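Local structure of PAN2-PAN3 deadenylation complex catalytic subunit pan2 (Neurospora crassa, 4CZX) at residues 22-32 with 43-51; 65-76 with 87-98. The protein probably shortens the poly(A) tails of mRNA as the catalytic subunit of the PAN2-PAN3 deadenylase, of which this chain is the N-terminal WD40 beta-propeller domain. All coordinates share one frame; numbering follows the deposited sequence.

How the contacts relate
Contact 1 lies at one blade of the propeller, and contact 2 joins that blade's last strand to the next; in each, the segment leading into a blade folds against the turn between that blade's second and third strands. Contact 1 (22-32 with 43-51) is only partly buried and chiefly polar, with a carboxylate, a lysine and a threonine hydroxyl at its centre. Contact 2 (65-76 with 87-98) is buried, pairing an apolar cluster between blades with a polar end bridged by waters. They meet where strands 50-55 and 60-66 pair in one sheet, through Ala-51 N and Phe-65 O, and where Ser-31 OG probably hydrogen-bonds Leu-75 O. Salt bridges Asp-24 to Arg-66 and Lys-48 to Glu-70 also join them.

Contact 1. Residues 22-32 with 43-51; sequences HPDYHAGPAST and WIGTQKGFA
Asp-24 lies across the turn 46-49 and uses its two carboxylate oxygens on different partners. OD2 takes a hydrogen bond from Thr-46 OG1 at 2.6 Å, met on its anti side, while OD1 forms a salt bridge with Lys-48 NZ at 2.9 Å, approached from above the carboxylate plane. With OG1 set between its own backbone N and carbonyl carbon (chi1 78°), Thr-46 can also accept from the amides of Lys-48 and Phe-50, the first bond making an ST turn; a small hydroxyl suits a place where it must donate once and accept twice. The lysine chain bends at chi3 past the methyl of Ala-27. Beyond the carboxylate, His-22 turns the edge of its imidazole to the face of Phe-50 in a T-shaped pair, centroids 4.7 Å apart, and its ND1 accepts from Asp-24 N. On the other flank Gln-47, bent at chi2, lays its amide along 29-31 so that NE2 donates to Pro-29 O at 2.9 Å. One water bridges Asp-24 O, Gly-28 O and Gln-47 N. Hydrogen bonds from Ser-31 N to Gly-45 O and from Gly-45 N to Thr-32 O join this loop to strand 41-45 of a four-stranded blade, in a predicted WD repeat. Since Arg-66 also pairs with OD1 of the buried Asp-24, the two cations would probably stabilise its negative charge.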
loop_
_atom_site.group_PDB
_atom_site.type_symbol
_atom_site.label_atom_id
_atom_site.label_comp_id
_atom_site.label_asym_id
_atom_site.label_seq_id
_atom_site.Cartn_x
_atom_site.Cartn_y
_atom_site.Cartn_z
ATOM N N HIS A 22 -14.726 -11.239 5.486
ATOM C CA HIS A 22 -13.935 -11.800 4.393
ATOM C C HIS A 22 -13.962 -10.843 3.201
ATOM O O HIS A 22 -15.003 -10.274 2.893
ATOM C CB HIS A 22 -14.489 -13.180 3.986
ATOM C CG HIS A 22 -13.587 -13.953 3.073
ATOM N ND1 HIS A 22 -13.486 -13.682 1.726
ATOM C CD2 HIS A 22 -12.748 -14.993 3.313
ATOM C CE1 HIS A 22 -12.625 -14.519 1.175
ATOM N NE2 HIS A 22 -12.162 -15.326 2.116
ATOM N N PRO A 23 -12.827 -10.679 2.509
ATOM C CA PRO A 23 -12.792 -9.742 1.380
ATOM C C PRO A 23 -13.759 -10.073 0.241
ATOM O O PRO A 23 -14.056 -9.182 -0.561
ATOM C CB PRO A 23 -11.342 -9.832 0.891
ATOM C CG PRO A 23 -10.799 -11.107 1.477
ATOM C CD PRO A 23 -11.507 -11.280 2.779
ATOM N N ASP A 24 -14.238 -11.313 0.166
ATOM C CA ASP A 24 -15.140 -11.705 -0.912
ATOM C C ASP A 24 -16.605 -11.747 -0.491
ATOM O O ASP A 24 -17.466 -12.118 -1.290
ATOM C CB ASP A 24 -14.742 -13.074 -1.476
ATOM C CG ASP A 24 -13.352 -13.067 -2.094
ATOM O OD1 ASP A 24 -12.751 -11.977 -2.215
ATOM O OD2 ASP A 24 -12.873 -14.152 -2.478
ATOM N N TYR A 25 -16.899 -11.366 0.747
ATOM C CA TYR A 25 -18.281 -11.421 1.250
ATOM C C TYR A 25 -19.313 -10.747 0.330
ATOM O O TYR A 25 -20.395 -11.292 0.055
ATOM C CB TYR A 25 -18.329 -10.780 2.636
ATOM C CG TYR A 25 -19.687 -10.780 3.282
ATOM C CD1 TYR A 25 -20.255 -11.958 3.743
ATOM C CD2 TYR A 25 -20.401 -9.588 3.454
ATOM C CE1 TYR A 25 -21.490 -11.967 4.346
ATOM C CE2 TYR A 25 -21.645 -9.589 4.058
ATOM C CZ TYR A 25 -22.183 -10.787 4.501
ATOM O OH TYR A 25 -23.412 -10.815 5.108
ATOM N N HIS A 26 -18.974 -9.563 -0.165
ATOM C CA HIS A 26 -19.820 -8.734 -1.030
ATOM C C HIS A 26 -20.217 -9.436 -2.319
ATOM O O HIS A 26 -21.196 -9.080 -2.978
ATOM C CB HIS A 26 -19.080 -7.443 -1.395
ATOM C CG HIS A 26 -17.944 -7.658 -2.350
ATOM N ND1 HIS A 26 -16.698 -8.090 -1.944
ATOM C CD2 HIS A 26 -17.878 -7.535 -3.699
ATOM C CE1 HIS A 26 -15.910 -8.211 -2.998
ATOM N NE2 HIS A 26 -16.600 -7.875 -4.074
ATOM N N ALA A 27 -19.395 -10.400 -2.721
ATOM C CA ALA A 27 -19.566 -11.047 -4.016
ATOM C C ALA A 27 -20.541 -12.234 -3.972
ATOM O O ALA A 27 -20.938 -12.744 -5.017
ATOM C CB ALA A 27 -18.208 -11.495 -4.563
ATOM N N GLY A 28 -20.931 -12.665 -2.773
ATOM C CA GLY A 28 -21.979 -13.667 -2.646
ATOM C C GLY A 28 -21.584 -14.917 -1.870
ATOM O O GLY A 28 -20.496 -14.990 -1.306
ATOM N N PRO A 29 -22.477 -15.912 -1.835
ATOM C CA PRO A 29 -22.242 -17.159 -1.092
ATOM C C PRO A 29 -21.206 -18.046 -1.758
ATOM O O PRO A 29 -20.665 -17.697 -2.810
ATOM C CB PRO A 29 -23.618 -17.836 -1.112
ATOM C CG PRO A 29 -24.200 -17.386 -2.416
ATOM C CD PRO A 29 -23.772 -15.929 -2.536
ATOM N N ALA A 30 -20.936 -19.195 -1.143
ATOM C CA ALA A 30 -19.999 -20.157 -1.707
ATOM C C ALA A 30 -20.365 -20.525 -3.152
ATOM O O ALA A 30 -21.544 -20.538 -3.527
ATOM C CB ALA A 30 -19.939 -21.411 -0.829
ATOM N N SER A 31 -19.341 -20.788 -3.956
ATOM C CA SER A 31 -19.499 -21.123 -5.365
ATOM C C SER A 31 -19.471 -22.630 -5.565
ATOM O O SER A 31 -19.979 -23.151 -6.573
ATOM C CB SER A 31 -18.387 -20.470 -6.193
ATOM O OG SER A 31 -17.114 -20.941 -5.755
ATOM N N THR A 32 -18.855 -23.334 -4.617
ATOM C CA THR A 32 -18.773 -24.794 -4.680
ATOM C C THR A 32 -18.234 -25.314 -3.343
ATOM O O THR A 32 -17.562 -24.575 -2.606
ATOM C CB THR A 32 -17.869 -25.261 -5.857
ATOM O OG1 THR A 32 -17.901 -26.688 -5.972
ATOM C CG2 THR A 32 -16.415 -24.803 -5.650
ATOM N N TRP A 43 -13.510 -28.472 1.584
ATOM C CA TRP A 43 -13.100 -27.271 0.861
ATOM C C TRP A 43 -14.292 -26.458 0.364
ATOM O O TRP A 43 -15.269 -27.021 -0.149
ATOM C CB TRP A 43 -12.204 -27.651 -0.313
ATOM C CG TRP A 43 -10.859 -28.178 0.139
ATOM C CD1 TRP A 43 -10.562 -29.457 0.506
ATOM C CD2 TRP A 43 -9.649 -27.422 0.300
ATOM N NE1 TRP A 43 -9.234 -29.551 0.871
ATOM C CE2 TRP A 43 -8.654 -28.316 0.751
ATOM C CE3 TRP A 43 -9.307 -26.077 0.095
ATOM C CZ2 TRP A 43 -7.336 -27.911 1.005
ATOM C CZ3 TRP A 43 -7.994 -25.675 0.351
ATOM C CH2 TRP A 43 -7.028 -26.589 0.795
ATOM N N ILE A 44 -14.204 -25.136 0.520
ATOM C CA ILE A 44 -15.287 -24.216 0.128
ATOM C C ILE A 44 -14.719 -23.112 -0.750
ATOM O O ILE A 44 -13.690 -22.521 -0.412
ATOM C CB ILE A 44 -15.976 -23.590 1.367
ATOM C CG1 ILE A 44 -16.444 -24.683 2.332
ATOM C CG2 ILE A 44 -17.109 -22.620 0.967
ATOM C CD1 ILE A 44 -17.048 -24.155 3.607
ATOM N N GLY A 45 -15.365 -22.830 -1.882
ATOM C CA GLY A 45 -14.893 -21.764 -2.748
ATOM C C GLY A 45 -15.768 -20.516 -2.692
ATOM O O GLY A 45 -16.958 -20.619 -2.400
ATOM N N THR A 46 -15.180 -19.343 -2.947
ATOM C CA THR A 46 -15.940 -18.078 -3.016
ATOM C C THR A 46 -16.145 -17.606 -4.449
ATOM O O THR A 46 -15.515 -18.103 -5.382
ATOM C CB THR A 46 -15.239 -16.897 -2.248
ATOM O OG1 THR A 46 -14.162 -16.377 -3.039
ATOM C CG2 THR A 46 -14.720 -17.329 -0.870
ATOM N N GLN A 47 -16.993 -16.591 -4.606
ATOM C CA GLN A 47 -17.341 -16.063 -5.914
ATOM C C GLN A 47 -16.189 -15.297 -6.572
ATOM O O GLN A 47 -16.329 -14.839 -7.708
ATOM C CB GLN A 47 -18.580 -15.150 -5.802
ATOM C CG GLN A 47 -19.839 -15.860 -5.289
ATOM C CD GLN A 47 -20.311 -16.932 -6.243
ATOM O OE1 GLN A 47 -20.070 -16.839 -7.447
ATOM N NE2 GLN A 47 -20.973 -17.973 -5.711
ATOM N N LYS A 48 -15.074 -15.130 -5.852
ATOM C CA LYS A 48 -13.903 -14.440 -6.396
ATOM C C LYS A 48 -12.664 -15.335 -6.338
ATOM O O LYS A 48 -11.536 -14.880 -6.534
ATOM C CB LYS A 48 -13.642 -13.124 -5.649
ATOM C CG LYS A 48 -14.694 -12.034 -5.937
ATOM C CD LYS A 48 -14.683 -10.959 -4.849
ATOM C CE LYS A 48 -13.429 -10.086 -4.914
ATOM N NZ LYS A 48 -13.074 -9.454 -3.595
ATOM N N GLY A 49 -12.864 -16.608 -6.058
ATOM C CA GLY A 49 -11.751 -17.543 -6.122
ATOM C C GLY A 49 -10.963 -17.797 -4.847
ATOM O O GLY A 49 -9.881 -18.386 -4.899
ATOM N N PHE A 50 -11.475 -17.385 -3.692
ATOM C CA PHE A 50 -10.822 -17.843 -2.457
ATOM C C PHE A 50 -11.185 -19.304 -2.185
ATOM O O PHE A 50 -12.337 -19.714 -2.371
ATOM C CB PHE A 50 -11.219 -16.978 -1.254
ATOM C CG PHE A 50 -10.050 -16.327 -0.575
ATOM C CD1 PHE A 50 -9.268 -17.042 0.330
ATOM C CD2 PHE A 50 -9.735 -15.011 -0.833
ATOM C CE1 PHE A 50 -8.183 -16.434 0.954
ATOM C CE2 PHE A 50 -8.653 -14.396 -0.214
ATOM C CZ PHE A 50 -7.877 -15.104 0.683
ATOM N N ALA A 51 -10.187 -20.080 -1.769
ATOM C CA ALA A 51 -10.389 -21.445 -1.302
ATOM C C ALA A 51 -10.165 -21.479 0.195
ATOM O O ALA A 51 -9.125 -20.999 0.682
ATOM C CB ALA A 51 -9.427 -22.406 -1.999
HETATM O O HOH W 1 -18.017 -14.718 -2.416
#

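Contact 2. Residues 65-76 with 87-98; sequences FRIHPETDGPLR and FLGSRSVYMAAR. With PO4 (phosphate ion), chain D.
Segment 65-76 leaves its strand at Arg-66, loops over the hairpin formed by strands 85-88 and 93-96, and returns beside Leu-88, whose carbonyl O accepts from Arg-76 N at 2.8 Å. Ile-67 fills the angle between two aromatic rings: CG2 sits over the centre of the Phe-87 face, 3.6 Å from the centroid in a CH-pi contact, and CB touches Tyr-94 CD2. A beta-branched side chain suits this corner because CG2 touches both rings. Phe-65 meets Phe-87 with the planes at 84°, CE1 lying 3.6 Å from Phe-87 CZ, and also reaches the Ala-96 methyl. Phe-65 lies on, and Ile-67 just beyond, the last strand of one four-stranded antiparallel blade, whereas Phe-87, Tyr-94 and Ala-96 belong to the two middle strands of the next, so the cluster seals neighbouring blades of the WD40 propeller. Toward the turn the chemistry becomes polar. His-68 is clasped between Ile-67 CD1 over one face and Asp-72 CB over the other; NE2 donates to Gly-73 O at 2.8 Å, and ND1 meets a water that also binds Asp-72 OD2, Arg-91 N and Ser-92 OG. Asp-72 OD2 is also salt-bridged to Arg-107. The imidazole edge abuts Gly-89 CA, where a side chain would collide with ND1. Arg-76, bent at chi2 (-113°), grips Ser-90 OG side-on, NE at 2.9 Å and NH2 at 3.0 Å, while Pro-74 CG rests on its guanidinium and Asp-113 OD1 hydrogen-bonds the same hydroxyl. Farther out, Arg-91 NE bonds Met-111 O and NH2 a phosphate ion, probably from the crystallisation liquor, that Arg-107 also holds.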
loop_
_atom_site.group_PDB
_atom_site.type_symbol
_atom_site.label_atom_id
_atom_site.label_comp_id
_atom_site.label_asym_id
_atom_site.label_seq_id
_atom_site.Cartn_x
_atom_site.Cartn_y
_atom_site.Cartn_z
ATOM N N PHE A 65 -6.596 -19.552 0.871
ATOM C CA PHE A 65 -5.791 -18.790 -0.081
ATOM C C PHE A 65 -6.547 -18.598 -1.383
ATOM O O PHE A 65 -7.393 -19.409 -1.744
ATOM C CB PHE A 65 -4.439 -19.483 -0.338
ATOM C CG PHE A 65 -4.543 -20.977 -0.528
ATOM C CD1 PHE A 65 -4.733 -21.523 -1.792
ATOM C CD2 PHE A 65 -4.443 -21.832 0.553
ATOM C CE1 PHE A 65 -4.831 -22.923 -1.968
ATOM C CE2 PHE A 65 -4.562 -23.225 0.389
ATOM C CZ PHE A 65 -4.744 -23.765 -0.872
ATOM N N ARG A 66 -6.241 -17.512 -2.082
ATOM C CA ARG A 66 -6.899 -17.229 -3.344
ATOM C C ARG A 66 -6.200 -17.996 -4.456
ATOM O O ARG A 66 -4.977 -18.028 -4.518
ATOM C CB ARG A 66 -6.904 -15.725 -3.637
ATOM C CG ARG A 66 -7.897 -15.376 -4.747
ATOM C CD ARG A 66 -7.881 -13.851 -5.084
ATOM N NE ARG A 66 -8.292 -13.002 -3.967
ATOM C CZ ARG A 66 -9.546 -12.879 -3.542
ATOM N NH1 ARG A 66 -10.508 -13.575 -4.126
ATOM N NH2 ARG A 66 -9.842 -12.069 -2.527
ATOM N N ILE A 67 -6.968 -18.631 -5.334
ATOM C CA ILE A 67 -6.360 -19.530 -6.315
ATOM C C ILE A 67 -6.312 -18.951 -7.746
ATOM O O ILE A 67 -5.763 -19.580 -8.652
ATOM C CB ILE A 67 -7.079 -20.930 -6.300
ATOM C CG1 ILE A 67 -8.594 -20.831 -6.536
ATOM C CG2 ILE A 67 -6.844 -21.597 -4.949
ATOM C CD1 ILE A 67 -9.020 -20.696 -7.994
ATOM N N HIS A 68 -6.869 -17.758 -7.953
ATOM C CA HIS A 68 -6.704 -17.061 -9.234
ATOM C C HIS A 68 -6.965 -15.564 -9.016
ATOM O O HIS A 68 -7.446 -15.193 -7.950
ATOM C CB HIS A 68 -7.616 -17.661 -10.330
ATOM C CG HIS A 68 -9.088 -17.541 -10.064
ATOM N ND1 HIS A 68 -10.018 -18.298 -10.748
ATOM C CD2 HIS A 68 -9.793 -16.749 -9.222
ATOM C CE1 HIS A 68 -11.229 -17.993 -10.321
ATOM N NE2 HIS A 68 -11.123 -17.045 -9.405
ATOM N N PRO A 69 -6.633 -14.706 -10.000
ATOM C CA PRO A 69 -6.948 -13.274 -9.832
ATOM C C PRO A 69 -8.430 -13.074 -9.541
ATOM O O PRO A 69 -9.255 -13.752 -10.158
ATOM C CB PRO A 69 -6.566 -12.663 -11.180
ATOM C CG PRO A 69 -5.561 -13.604 -11.753
ATOM C CD PRO A 69 -5.947 -14.970 -11.278
ATOM N N GLU A 70 -8.777 -12.179 -8.617
ATOM C CA GLU A 70 -10.174 -12.098 -8.173
ATOM C C GLU A 70 -11.134 -11.672 -9.288
ATOM O O GLU A 70 -12.322 -11.969 -9.220
ATOM C CB GLU A 70 -10.315 -11.154 -6.977
ATOM C CG GLU A 70 -10.036 -9.704 -7.263
ATOM C CD GLU A 70 -9.681 -8.954 -5.994
ATOM O OE1 GLU A 70 -10.589 -8.692 -5.175
ATOM O OE2 GLU A 70 -8.486 -8.655 -5.801
ATOM N N THR A 71 -10.615 -11.010 -10.318
ATOM C CA THR A 71 -11.415 -10.672 -11.497
ATOM C C THR A 71 -11.811 -11.887 -12.348
ATOM O O THR A 71 -12.680 -11.791 -13.219
ATOM C CB THR A 71 -10.662 -9.658 -12.376
ATOM O OG1 THR A 71 -9.315 -10.109 -12.582
ATOM C CG2 THR A 71 -10.626 -8.319 -11.676
ATOM N N ASP A 72 -11.190 -13.032 -12.087
ATOM C CA ASP A 72 -11.537 -14.270 -12.784
ATOM C C ASP A 72 -12.878 -14.830 -12.341
ATOM O O ASP A 72 -13.459 -15.658 -13.029
ATOM C CB ASP A 72 -10.464 -15.343 -12.569
ATOM C CG ASP A 72 -9.260 -15.165 -13.476
ATOM O OD1 ASP A 72 -9.165 -14.133 -14.181
ATOM O OD2 ASP A 72 -8.392 -16.063 -13.478
ATOM N N GLY A 73 -13.363 -14.402 -11.184
ATOM C CA GLY A 73 -14.675 -14.837 -10.735
ATOM C C GLY A 73 -14.670 -16.059 -9.824
ATOM O O GLY A 73 -13.739 -16.261 -9.043
ATOM N N PRO A 74 -15.726 -16.883 -9.913
ATOM C CA PRO A 74 -15.939 -17.943 -8.925
ATOM C C PRO A 74 -14.941 -19.089 -9.009
ATOM O O PRO A 74 -14.426 -19.399 -10.078
ATOM C CB PRO A 74 -17.353 -18.465 -9.252
ATOM C CG PRO A 74 -17.633 -17.996 -10.634
ATOM C CD PRO A 74 -16.904 -16.687 -10.780
ATOM N N LEU A 75 -14.686 -19.701 -7.864
ATOM C CA LEU A 75 -13.968 -20.963 -7.826
ATOM C C LEU A 75 -14.989 -21.993 -8.303
ATOM O O LEU A 75 -16.028 -22.153 -7.675
ATOM C CB LEU A 75 -13.452 -21.269 -6.415
ATOM C CG LEU A 75 -12.186 -22.131 -6.311
ATOM C CD1 LEU A 75 -11.717 -22.246 -4.855
ATOM C CD2 LEU A 75 -12.431 -23.512 -6.904
ATOM N N ARG A 76 -14.716 -22.646 -9.427
ATOM C CA ARG A 76 -15.746 -23.462 -10.079
ATOM C C ARG A 76 -15.825 -24.890 -9.565
ATOM O O ARG A 76 -16.924 -25.465 -9.488
ATOM C CB ARG A 76 -15.512 -23.481 -11.590
ATOM C CG ARG A 76 -15.431 -22.092 -12.217
ATOM C CD ARG A 76 -16.595 -21.872 -13.099
ATOM N NE ARG A 76 -16.665 -20.529 -13.649
ATOM C CZ ARG A 76 -17.784 -19.810 -13.648
ATOM N NH1 ARG A 76 -18.883 -20.319 -13.110
ATOM N NH2 ARG A 76 -17.792 -18.585 -14.159
ATOM N N PHE A 87 -7.628 -26.748 -8.422
ATOM C CA PHE A 87 -8.658 -25.704 -8.369
ATOM C C PHE A 87 -8.950 -25.198 -9.775
ATOM O O PHE A 87 -8.021 -24.865 -10.517
ATOM C CB PHE A 87 -8.199 -24.525 -7.500
ATOM C CG PHE A 87 -7.693 -24.914 -6.129
ATOM C CD1 PHE A 87 -6.339 -25.188 -5.914
ATOM C CD2 PHE A 87 -8.560 -24.935 -5.049
ATOM C CE1 PHE A 87 -5.858 -25.523 -4.629
ATOM C CE2 PHE A 87 -8.111 -25.252 -3.777
ATOM C CZ PHE A 87 -6.751 -25.554 -3.555
ATOM N N LEU A 88 -10.227 -25.108 -10.140
ATOM C CA LEU A 88 -10.587 -24.628 -11.470
ATOM C C LEU A 88 -11.303 -23.279 -11.404
ATOM O O LEU A 88 -12.251 -23.100 -10.642
ATOM C CB LEU A 88 -11.486 -25.639 -12.212
ATOM C CG LEU A 88 -11.747 -25.276 -13.685
ATOM C CD1 LEU A 88 -11.802 -26.525 -14.548
ATOM C CD2 LEU A 88 -13.047 -24.471 -13.891
ATOM N N GLY A 89 -10.832 -22.333 -12.212
ATOM C CA GLY A 89 -11.528 -21.074 -12.426
ATOM C C GLY A 89 -11.806 -20.953 -13.912
ATOM O O GLY A 89 -11.335 -21.781 -14.697
ATOM N N SER A 90 -12.560 -19.930 -14.310
ATOM C CA SER A 90 -12.907 -19.762 -15.715
ATOM C C SER A 90 -11.707 -19.588 -16.634
ATOM O O SER A 90 -11.777 -19.946 -17.810
ATOM C CB SER A 90 -13.848 -18.561 -15.887
ATOM O OG SER A 90 -15.168 -18.956 -15.575
ATOM N N ARG A 91 -10.614 -19.028 -16.108
ATOM C CA ARG A 91 -9.482 -18.634 -16.949
ATOM C C ARG A 91 -8.209 -19.443 -16.682
ATOM O O ARG A 91 -7.181 -19.236 -17.340
ATOM C CB ARG A 91 -9.163 -17.137 -16.752
ATOM C CG ARG A 91 -10.336 -16.194 -17.075
ATOM C CD ARG A 91 -10.715 -16.258 -18.550
ATOM N NE ARG A 91 -9.523 -16.203 -19.385
ATOM C CZ ARG A 91 -8.883 -15.082 -19.711
ATOM N NH1 ARG A 91 -9.337 -13.907 -19.293
ATOM N NH2 ARG A 91 -7.789 -15.137 -20.462
ATOM N N SER A 92 -8.265 -20.355 -15.722
ATOM C CA SER A 92 -7.039 -21.021 -15.296
ATOM C C SER A 92 -7.290 -22.248 -14.443
ATOM O O SER A 92 -8.394 -22.456 -13.930
ATOM C CB SER A 92 -6.156 -20.043 -14.508
ATOM O OG SER A 92 -6.764 -19.732 -13.263
ATOM N N VAL A 93 -6.240 -23.053 -14.292
ATOM C CA VAL A 93 -6.266 -24.208 -13.413
ATOM C C VAL A 93 -5.067 -24.051 -12.487
ATOM O O VAL A 93 -3.979 -23.701 -12.937
ATOM C CB VAL A 93 -6.187 -25.533 -14.192
ATOM C CG1 VAL A 93 -6.306 -26.728 -13.248
ATOM C CG2 VAL A 93 -7.273 -25.589 -15.270
ATOM N N TYR A 94 -5.282 -24.292 -11.203
ATOM C CA TYR A 94 -4.256 -24.064 -10.188
ATOM C C TYR A 94 -4.104 -25.309 -9.339
ATOM O O TYR A 94 -5.094 -25.966 -9.024
ATOM C CB TYR A 94 -4.638 -22.869 -9.310
ATOM C CG TYR A 94 -3.614 -22.503 -8.256
ATOM C CD1 TYR A 94 -2.354 -22.041 -8.618
ATOM C CD2 TYR A 94 -3.923 -22.583 -6.905
ATOM C CE1 TYR A 94 -1.402 -21.689 -7.657
ATOM C CE2 TYR A 94 -2.976 -22.223 -5.927
ATOM C CZ TYR A 94 -1.723 -21.786 -6.315
ATOM O OH TYR A 94 -0.791 -21.441 -5.355
ATOM N N MET A 95 -2.870 -25.630 -8.956
ATOM C CA MET A 95 -2.652 -26.734 -8.040
ATOM C C MET A 95 -1.743 -26.312 -6.895
ATOM O O MET A 95 -0.715 -25.680 -7.114
ATOM C CB MET A 95 -2.041 -27.934 -8.757
ATOM C CG MET A 95 -1.911 -29.133 -7.828
ATOM S SD MET A 95 -1.319 -30.616 -8.654
ATOM C CE MET A 95 -1.274 -31.725 -7.253
ATOM N N ALA A 96 -2.139 -26.650 -5.676
ATOM C CA ALA A 96 -1.356 -26.287 -4.502
ATOM C C ALA A 96 -1.437 -27.423 -3.505
ATOM O O ALA A 96 -2.393 -28.195 -3.519
ATOM C CB ALA A 96 -1.870 -24.987 -3.882
ATOM N N ALA A 97 -0.438 -27.523 -2.642
ATOM C CA ALA A 97 -0.494 -28.453 -1.531
ATOM C C ALA A 97 -1.590 -27.968 -0.604
ATOM O O ALA A 97 -1.996 -26.804 -0.684
ATOM C CB ALA A 97 0.860 -28.528 -0.813
ATOM N N ARG A 98 -2.063 -28.836 0.281
ATOM C CA ARG A 98 -3.141 -28.474 1.194
ATOM C C ARG A 98 -2.699 -27.405 2.200
ATOM O O ARG A 98 -3.531 -26.700 2.779
ATOM C CB ARG A 98 -3.658 -29.731 1.901
ATOM C CG ARG A 98 -4.386 -30.665 0.937
ATOM C CD ARG A 98 -4.550 -32.094 1.470
ATOM N NE ARG A 98 -5.381 -32.871 0.542
ATOM C CZ ARG A 98 -4.906 -33.531 -0.510
ATOM N NH1 ARG A 98 -3.596 -33.545 -0.760
ATOM N NH2 ARG A 98 -5.732 -34.198 -1.305
HETATM P P PO4 D . -5.252 -12.402 -19.119
HETATM O O1 PO4 D . -5.932 -12.487 -20.467
HETATM O O2 PO4 D . -6.305 -12.187 -18.057
HETATM O O3 PO4 D . -4.495 -13.681 -18.854
HETATM O O4 PO4 D . -4.275 -11.247 -19.113
HETATM O O HOH W 2 -4.870 -19.331 -11.187
HETATM O O HOH W 3 -9.297 -18.583 -13.314
HETATM O O HOH W 4 -14.191 -18.329 -12.590
#